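Local coordinates for protein betaine aldehyde dehydrogenase (Staphylococcus aureus subsp. aureus COL, PDB 4QTO) that catalyses the NAD-dependent oxidation of betaine aldehyde to glycine betaine, at residues A[284-289]-A[443-448]; A[321-326]-A[424-429]; A[399-404]-A[417-422]. All blocks are in the same frame, centred on the assembly; numbering follows the deposited sequence. Where two conformers were deposited one is given.

All three contacts involve one mixed sheet of the aldehyde dehydrogenase fold, seven-stranded within this chain, and each joins neighbouring parallel strands. Contact 3 pairs 399-402 with 419-425, contact 2 sits where 419-425 and 318-322 end, and contact 1 pairs 285-288 with 443-447. Strands 318-322 and 285-288 are themselves neighbours, so the contacts step across the sheet in the order 3, 2, 1. Their centres lie about 12 Å (1 and 2), 15 Å (1 and 3) and 17 Å (2 and 3) apart. In sequence, contact 1 spans contact 2, which spans contact 3; contact 3 closes a local beta-alpha-beta unit, while contacts 1 and 2 bring together strands about 150 and 100 residues apart.

Contact 1 of 3, residues A[284-289]-A[443-448]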
loop_
_atom_site.group_PDB
_atom_site.type_symbol
_atom_site.label_atom_id
_atom_site.label_comp_id
_atom_site.label_asym_id
_atom_site.label_seq_id
_atom_site.Cartn_x
_atom_site.Cartn_y
_atom_site.Cartn_z
ATOM N N ASN A 284 7.492 27.938 13.901
ATOM C CA ASN A 284 6.198 27.264 13.817
ATOM C C ASN A 284 5.049 28.127 14.236
ATOM O O ASN A 284 5.065 28.638 15.358
ATOM C CB ASN A 284 6.281 26.009 14.677
ATOM C CG ASN A 284 7.532 25.204 14.376
ATOM O OD1 ASN A 284 7.688 24.658 13.308
ATOM N ND2 ASN A 284 8.498 25.250 15.313
ATOM N N PRO A 285 4.057 28.287 13.348
ATOM C CA PRO A 285 2.931 29.141 13.673
ATOM C C PRO A 285 1.896 28.506 14.589
ATOM O O PRO A 285 1.569 27.332 14.431
ATOM C CB PRO A 285 2.337 29.433 12.307
ATOM C CG PRO A 285 2.587 28.194 11.519
ATOM C CD PRO A 285 3.933 27.719 11.989
ATOM N N ASN A 286 1.319 29.320 15.475
ATOM C CA ASN A 286 0.212 28.900 16.348
ATOM C C ASN A 286 -0.887 29.903 16.016
ATOM O O ASN A 286 -0.830 31.071 16.439
ATOM C CB ASN A 286 0.653 28.952 17.790
ATOM C CG ASN A 286 -0.388 28.408 18.725
ATOM O OD1 ASN A 286 -1.519 28.130 18.303
ATOM N ND2 ASN A 286 -0.030 28.249 19.990
ATOM N N ILE A 287 -1.850 29.495 15.196
ATOM C CA ILE A 287 -2.867 30.377 14.661
ATOM C C ILE A 287 -4.145 30.286 15.507
ATOM O O ILE A 287 -4.765 29.223 15.593
ATOM C CB ILE A 287 -3.189 29.986 13.206
ATOM C CG1 ILE A 287 -1.925 30.058 12.344
ATOM C CG2 ILE A 287 -4.277 30.854 12.628
ATOM C CD1 ILE A 287 -2.083 29.471 10.966
ATOM N N ILE A 288 -4.540 31.414 16.073
ATOM C CA ILE A 288 -5.682 31.472 16.983
ATOM C C ILE A 288 -6.763 32.392 16.440
ATOM O O ILE A 288 -6.577 33.608 16.331
ATOM C CB ILE A 288 -5.200 31.928 18.359
ATOM C CG1 ILE A 288 -4.062 31.027 18.886
ATOM C CG2 ILE A 288 -6.363 32.009 19.336
ATOM C CD1 ILE A 288 -3.393 31.580 20.115
ATOM N N PHE A 289 -7.885 31.806 16.060
ATOM C CA PHE A 289 -9.035 32.567 15.564
ATOM C C PHE A 289 -9.903 33.091 16.688
ATOM O O PHE A 289 -9.857 32.583 17.822
ATOM C CB PHE A 289 -9.866 31.698 14.639
ATOM C CG PHE A 289 -9.266 31.524 13.271
ATOM C CD1 PHE A 289 -9.538 32.455 12.279
ATOM C CD2 PHE A 289 -8.421 30.480 12.982
ATOM C CE1 PHE A 289 -8.986 32.333 11.024
ATOM C CE2 PHE A 289 -7.869 30.337 11.716
ATOM C CZ PHE A 289 -8.161 31.280 10.725
ATOM N N ALA A 443 6.049 22.472 11.567
ATOM C CA ALA A 443 4.776 22.164 12.240
ATOM C C ALA A 443 4.036 23.417 12.584
ATOM O O ALA A 443 4.614 24.498 12.554
ATOM C CB ALA A 443 5.061 21.380 13.517
ATOM N N GLY A 444 2.761 23.276 12.923
ATOM C CA GLY A 444 1.975 24.432 13.340
ATOM C C GLY A 444 0.601 24.006 13.781
ATOM O O GLY A 444 0.224 22.860 13.615
ATOM N N ALA A 445 -0.152 24.965 14.323
ATOM C CA ALA A 445 -1.491 24.663 14.827
ATOM C C ALA A 445 -2.508 25.695 14.386
ATOM O O ALA A 445 -2.175 26.864 14.108
ATOM C CB ALA A 445 -1.485 24.657 16.339
ATOM N N VAL A 446 -3.763 25.251 14.366
ATOM C CA VAL A 446 -4.894 26.116 14.120
ATOM C C VAL A 446 -5.915 25.867 15.211
ATOM O O VAL A 446 -6.332 24.718 15.436
ATOM C CB VAL A 446 -5.590 25.841 12.758
ATOM C CG1 VAL A 446 -6.664 26.913 12.557
ATOM C CG2 VAL A 446 -4.580 25.829 11.629
ATOM N N PHE A 447 -6.301 26.933 15.924
ATOM C CA PHE A 447 -7.311 26.875 16.990
ATOM C C PHE A 447 -8.581 27.590 16.526
ATOM O O PHE A 447 -8.553 28.816 16.217
ATOM C CB PHE A 447 -6.791 27.485 18.292
ATOM C CG PHE A 447 -5.840 26.599 19.012
ATOM C CD1 PHE A 447 -4.499 26.552 18.669
ATOM C CD2 PHE A 447 -6.292 25.735 19.995
ATOM C CE1 PHE A 447 -3.627 25.670 19.302
ATOM C CE2 PHE A 447 -5.428 24.840 20.614
ATOM C CZ PHE A 447 -4.100 24.800 20.278
ATOM N N SER A 448 -9.670 26.836 16.475
ATOM C CA SER A 448 -10.983 27.355 16.144
ATOM C C SER A 448 -12.040 26.311 16.449
ATOM O O SER A 448 -11.788 25.141 16.181
ATOM C CB SER A 448 -11.077 27.640 14.639
ATOM O OG SER A 448 -12.396 28.069 14.287
#
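Ala443 begins the pairing by giving its N-H to Asn284 OD1 at 3.2 Å, reaching the side-chain oxygen from above its carbonyl plane. The other end of that amide, Asn284 ND2, bonds the backbone oxygens of Ala315 and of the modified cysteine at position 313, so both ends of the group are held. Gly444 follows, its CA 3.1 Å from Pro285 O. The regular parallel pattern starts with Ala445, whose N donates to Pro285 O (2.9 Å) while its O accepts from Ile287 N. Val446 points to the other face of the sheet, where its CG1 meets the edge of the Phe289 ring, 3.7 Å from CE2. Phe447 N then bonds Ile287 O at 2.8 Å, and Phe447 O takes the N-H of Phe289. With CG of Asn286 anti to its backbone N (chi1 -174°), OD1 reaches 3.4 Å from CE1 of the Phe447 ring, amide and ring planes being 44° apart. Ser448 closes the segment, its OG bonded to Asp291 and to the backbone of Asp450. Strand 285-288 is flanked on its far edge by strand 318-322; helix 294-306 packs on the face bearing Asn286, Ile288 and Phe447, and helix 451-460 on that of Val446, where it also touches Phe289.

Contact 2 of 3, residues A[321-326]-A[424-429]; sequences VQNSIK and GFETEQ
Two neighbouring parallel strands end together here, Val321 pairing with Gly424 and Gln322 with Phe425, just before each strand gives way to a helix. Phe425 N donates to Val321 O at 3.1 Å, and Phe425 O receives the N-H of Asn323 at 2.8 Å, carrying the pairing one residue beyond the strand. CG of Phe425 stands between its backbone N and carbonyl carbon (chi1 66°), which folds the ring back over the neighbouring strand: Gln322 CA sits above the ring centre in a CH-pi contact, 3.8 Å from the centroid. The same ring meets Phe289 edge-to-face.

The Gln322 side chain, extended beyond CG, runs past the Phe425 ring and sends NE2 to Glu426 O at 3.1 Å, the acceptor lying in the amide plane while the donor stands well above the carbonyl plane. Its OE1 takes the backbone N-H of Asp290, so bonds at both ends fix the rotation of this amide. Asn323 crosses Glu426 at about a right angle; its ND2 meets the anti side of Glu426 OE1 at 3.0 Å in a nearly straight bond (174°). The aliphatic part of Lys326 passes along Gly424, with CD 3.8 Å from Gly424 CA, before NZ forms a salt bridge with Glu330. A water accepts from Ser324 N and makes a weak bond to Glu426 O.

Beyond Glu426, Thr427 serves as N-cap of helix 428-436, its OG1 bonded to Glu430 N. Strands that pass directly or through a two-residue loop into helices at the C-terminal ends of the parallel strands of the sheet are characteristic of alpha/beta folds with parallel strands joined by helices, as in the aldehyde dehydrogenase family, here with side-chain amides tying the two exits together.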
loop_
_atom_site.group_PDB
_atom_site.type_symbol
_atom_site.label_atom_id
_atom_site.label_comp_id
_atom_site.label_asym_id
_atom_site.label_seq_id
_atom_site.Cartn_x
_atom_site.Cartn_y
_atom_site.Cartn_z
ATOM N N VAL A 321 -2.615 35.752 15.963
ATOM C CA VAL A 321 -3.917 35.835 16.649
ATOM C C VAL A 321 -4.823 36.823 15.923
ATOM O O VAL A 321 -4.390 37.892 15.444
ATOM C CB VAL A 321 -3.745 36.203 18.148
ATOM C CG1 VAL A 321 -3.069 37.544 18.324
ATOM C CG2 VAL A 321 -5.089 36.178 18.868
ATOM N N GLN A 322 -6.082 36.472 15.791
ATOM C CA GLN A 322 -7.001 37.323 15.061
ATOM C C GLN A 322 -7.082 38.717 15.712
ATOM O O GLN A 322 -7.173 38.808 16.927
ATOM C CB GLN A 322 -8.367 36.625 14.889
ATOM C CG GLN A 322 -9.205 37.282 13.826
ATOM C CD GLN A 322 -10.227 36.330 13.224
ATOM O OE1 GLN A 322 -10.656 35.338 13.831
ATOM N NE2 GLN A 322 -10.574 36.586 11.970
ATOM N N ASN A 323 -7.047 39.772 14.879
ATOM C CA ASN A 323 -7.026 41.131 15.390
ATOM C C ASN A 323 -8.104 41.426 16.403
ATOM O O ASN A 323 -7.870 42.162 17.388
ATOM C CB ASN A 323 -7.099 42.155 14.249
ATOM C CG ASN A 323 -5.806 42.245 13.461
ATOM O OD1 ASN A 323 -4.707 42.087 14.016
ATOM N ND2 ASN A 323 -5.921 42.531 12.171
ATOM N N SER A 324 -9.292 40.890 16.169
ATOM C CA SER A 324 -10.418 41.115 17.052
ATOM C C SER A 324 -10.215 40.709 18.505
ATOM O O SER A 324 -10.832 41.293 19.410
ATOM C CB SER A 324 -11.659 40.410 16.466
ATOM O OG SER A 324 -11.366 39.042 16.252
ATOM N N ILE A 325 -9.378 39.695 18.742
ATOM C CA ILE A 325 -9.080 39.225 20.094
ATOM C C ILE A 325 -7.619 39.393 20.500
ATOM O O ILE A 325 -7.212 38.884 21.545
ATOM C CB ILE A 325 -9.508 37.768 20.326
ATOM C CG1 ILE A 325 -8.826 36.771 19.379
ATOM C CG2 ILE A 325 -11.026 37.658 20.231
ATOM C CD1 ILE A 325 -8.746 35.348 19.907
ATOM N N LYS A 326 -6.849 40.107 19.685
ATOM C CA LYS A 326 -5.423 40.229 19.951
ATOM C C LYS A 326 -5.116 40.868 21.293
ATOM O O LYS A 326 -4.279 40.366 22.027
ATOM C CB LYS A 326 -4.766 40.999 18.809
ATOM C CG LYS A 326 -3.290 41.212 18.977
ATOM C CD LYS A 326 -2.768 41.830 17.695
ATOM C CE LYS A 326 -1.317 42.177 17.772
ATOM N NZ LYS A 326 -1.118 43.358 18.647
ATOM N N GLY A 424 -0.817 40.025 14.700
ATOM C CA GLY A 424 -2.245 39.957 14.447
ATOM C C GLY A 424 -2.551 39.662 12.985
ATOM O O GLY A 424 -1.720 39.929 12.095
ATOM N N PHE A 425 -3.735 39.109 12.725
ATOM C CA PHE A 425 -4.211 38.908 11.352
ATOM C C PHE A 425 -5.694 39.268 11.288
ATOM O O PHE A 425 -6.427 39.108 12.270
ATOM C CB PHE A 425 -3.982 37.509 10.826
ATOM C CG PHE A 425 -4.768 36.437 11.527
ATOM C CD1 PHE A 425 -6.076 36.156 11.130
ATOM C CD2 PHE A 425 -4.216 35.702 12.563
ATOM C CE1 PHE A 425 -6.805 35.160 11.763
ATOM C CE2 PHE A 425 -4.931 34.698 13.182
ATOM C CZ PHE A 425 -6.226 34.429 12.780
ATOM N N GLU A 426 -6.154 39.727 10.133
ATOM C CA GLU A 426 -7.540 40.155 10.014
ATOM C C GLU A 426 -8.464 39.025 9.573
ATOM O O GLU A 426 -9.549 38.835 10.131
ATOM C CB GLU A 426 -7.632 41.323 9.032
ATOM C CG GLU A 426 -8.988 41.967 8.932
ATOM C CD GLU A 426 -9.446 42.630 10.237
ATOM O OE1 GLU A 426 -8.598 43.078 11.055
ATOM O OE2 GLU A 426 -10.674 42.718 10.403
ATOM N N THR A 427 -8.037 38.298 8.551
ATOM C CA THR A 427 -8.817 37.269 7.922
ATOM C C THR A 427 -8.108 35.915 7.868
ATOM O O THR A 427 -6.907 35.806 8.037
ATOM C CB THR A 427 -9.058 37.659 6.431
ATOM O OG1 THR A 427 -7.803 37.722 5.726
ATOM C CG2 THR A 427 -9.777 39.024 6.292
ATOM N N GLU A 428 -8.880 34.894 7.553
ATOM C CA GLU A 428 -8.342 33.563 7.340
ATOM C C GLU A 428 -7.225 33.584 6.269
ATOM O O GLU A 428 -6.171 32.965 6.431
ATOM C CB GLU A 428 -9.526 32.710 6.925
ATOM C CG GLU A 428 -9.251 31.315 6.544
ATOM C CD GLU A 428 -10.530 30.606 6.066
ATOM O OE1 GLU A 428 -11.647 30.984 6.490
ATOM O OE2 GLU A 428 -10.370 29.631 5.306
ATOM N N GLN A 429 -7.459 34.327 5.184
ATOM C CA GLN A 429 -6.475 34.440 4.106
ATOM C C GLN A 429 -5.169 35.067 4.583
ATOM O O GLN A 429 -4.079 34.601 4.237
ATOM C CB GLN A 429 -7.064 35.234 2.924
ATOM C CG GLN A 429 -8.232 34.536 2.219
ATOM C CD GLN A 429 -9.569 34.474 2.989
ATOM O OE1 GLN A 429 -9.873 35.268 3.919
ATOM N NE2 GLN A 429 -10.418 33.529 2.550
HETATM O O HOH W 1 -10.246 40.464 13.131
#

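Contact 3 of 3, residues A[399-404]-A[417-422]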
loop_
_atom_site.group_PDB
_atom_site.type_symbol
_atom_site.label_atom_id
_atom_site.label_comp_id
_atom_site.label_asym_id
_atom_site.label_seq_id
_atom_site.Cartn_x
_atom_site.Cartn_y
_atom_site.Cartn_z
ATOM N N THR A 399 9.434 34.706 27.810
ATOM C CA THR A 399 9.335 36.013 27.192
ATOM C C THR A 399 8.252 36.094 26.133
ATOM O O THR A 399 8.043 35.130 25.372
ATOM C CB THR A 399 10.704 36.293 26.524
ATOM O OG1 THR A 399 11.753 36.190 27.507
ATOM C CG2 THR A 399 10.770 37.637 25.847
ATOM N N VAL A 400 7.549 37.231 26.083
ATOM C CA VAL A 400 6.547 37.490 25.044
ATOM C C VAL A 400 6.961 38.801 24.346
ATOM O O VAL A 400 7.199 39.825 25.003
ATOM C CB VAL A 400 5.126 37.682 25.598
ATOM C CG1 VAL A 400 4.141 37.951 24.459
ATOM C CG2 VAL A 400 4.699 36.466 26.410
ATOM N N ILE A 401 7.062 38.735 23.021
ATOM C CA ILE A 401 7.414 39.889 22.200
ATOM C C ILE A 401 6.179 40.292 21.385
ATOM O O ILE A 401 5.607 39.479 20.673
ATOM C CB ILE A 401 8.621 39.575 21.293
ATOM C CG1 ILE A 401 9.832 39.213 22.180
ATOM C CG2 ILE A 401 8.942 40.761 20.402
ATOM C CD1 ILE A 401 11.114 38.864 21.436
ATOM N N THR A 402 5.800 41.561 21.493
ATOM C CA THR A 402 4.626 42.110 20.824
ATOM C C THR A 402 4.982 43.261 19.881
ATOM O O THR A 402 6.137 43.672 19.787
ATOM C CB THR A 402 3.605 42.614 21.856
ATOM O OG1 THR A 402 4.205 43.622 22.672
ATOM C CG2 THR A 402 3.108 41.483 22.741
ATOM N N ASN A 403 3.973 43.773 19.171
ATOM C CA ASN A 403 4.190 44.923 18.263
ATOM C C ASN A 403 5.281 44.570 17.226
ATOM O O ASN A 403 6.222 45.341 16.990
ATOM C CB ASN A 403 4.541 46.200 19.032
ATOM C CG ASN A 403 4.336 47.463 18.204
ATOM O OD1 ASN A 403 3.523 47.489 17.290
ATOM N ND2 ASN A 403 5.058 48.532 18.554
ATOM N N CYS A 404 5.180 43.367 16.675
ATOM C CA CYS A 404 6.138 42.915 15.663
ATOM C C CYS A 404 5.433 42.559 14.345
ATOM O O CYS A 404 4.194 42.572 14.263
ATOM C CB CYS A 404 7.171 41.867 16.173
ATOM S SG CYS A 404 6.849 40.593 17.398
ATOM N N GLY A 417 14.426 29.356 22.095
ATOM C CA GLY A 417 14.468 29.672 23.497
ATOM C C GLY A 417 13.059 29.918 24.004
ATOM O O GLY A 417 12.091 29.784 23.237
ATOM N N PRO A 418 12.930 30.387 25.264
ATOM C CA PRO A 418 11.595 30.533 25.865
ATOM C C PRO A 418 11.015 31.871 25.487
ATOM O O PRO A 418 10.858 32.770 26.325
ATOM C CB PRO A 418 11.874 30.407 27.349
ATOM C CG PRO A 418 13.263 30.915 27.507
ATOM C CD PRO A 418 14.010 30.552 26.257
ATOM N N VAL A 419 10.741 32.005 24.202
ATOM C CA VAL A 419 10.337 33.279 23.617
ATOM C C VAL A 419 9.302 33.035 22.539
ATOM O O VAL A 419 9.491 32.147 21.685
ATOM C CB VAL A 419 11.549 33.924 22.905
ATOM C CG1 VAL A 419 11.189 35.246 22.249
ATOM C CG2 VAL A 419 12.738 34.099 23.850
ATOM N N VAL A 420 8.244 33.825 22.569
ATOM C CA VAL A 420 7.233 33.829 21.506
ATOM C C VAL A 420 7.035 35.252 21.014
ATOM O O VAL A 420 7.250 36.209 21.753
ATOM C CB VAL A 420 5.864 33.270 21.959
ATOM C CG1 VAL A 420 6.032 31.877 22.562
ATOM C CG2 VAL A 420 5.167 34.172 22.960
ATOM N N THR A 421 6.663 35.382 19.738
ATOM C CA THR A 421 6.259 36.663 19.155
ATOM C C THR A 421 4.753 36.570 18.924
ATOM O O THR A 421 4.221 35.458 18.764
ATOM C CB THR A 421 6.938 36.968 17.793
ATOM O OG1 THR A 421 6.750 35.865 16.883
ATOM C CG2 THR A 421 8.408 37.218 17.973
ATOM N N VAL A 422 4.083 37.705 18.890
ATOM C CA VAL A 422 2.655 37.769 18.647
ATOM C C VAL A 422 2.387 38.751 17.507
ATOM O O VAL A 422 2.765 39.935 17.605
ATOM C CB VAL A 422 1.852 38.209 19.904
ATOM C CG1 VAL A 422 0.354 38.135 19.630
ATOM C CG2 VAL A 422 2.180 37.310 21.106
HETATM O O HOH W 2 1.652 42.067 19.060
HETATM O O HOH W 3 2.286 42.472 16.632
#
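Val400 holds CG1 trans to its backbone N (chi1 180°), and this places the methyl 3.9 Å from Val422 CG2, two residues' reach along the partner strand. On the opposite face Ile401 has CG1 beside its own backbone N (chi1 -60°) and a fully extended chain, which carries CD1 slantwise to within 3.7 Å of Val419 CG1. Val400 and Val420 instead lie side by side and point the same way, their CG2 methyls 4.2 Å apart. The CB of Thr399 rests near Val419 CG2, while its OG1 turns to Glu397 O and Gly382 N.

Between these side chains runs a parallel pairing of strands 399-402 and 419-422. Thr399 N donates to Pro418 O at 2.8 Å, where Pro418 is the centre of an inverse gamma turn that leads into the strand. Thr399 O accepts from Val420 N and also from the hydroxyl of Tyr306; Ile401 N bonds Val420 O, and Val422 N bonds Ile401 O at 2.9 Å. The direct pairing stops there as segment 399-404 turns away at Asn403. Two waters take over, one accepting from Asn403 N and the other from Cys404 N, and each lies 2.8 Å from Val422 O.

Helix 323-337 packs against Val400 and helix 358-373 against Ile401 on the other face. The two strands are joined through helix 409-412 in a beta-alpha-beta unit. Branched apolar side chains thus pack both faces while backbone bonds join the strands, and water bridges the N-H groups of Asn403 and Cys404 toward Val422 O where the strands part.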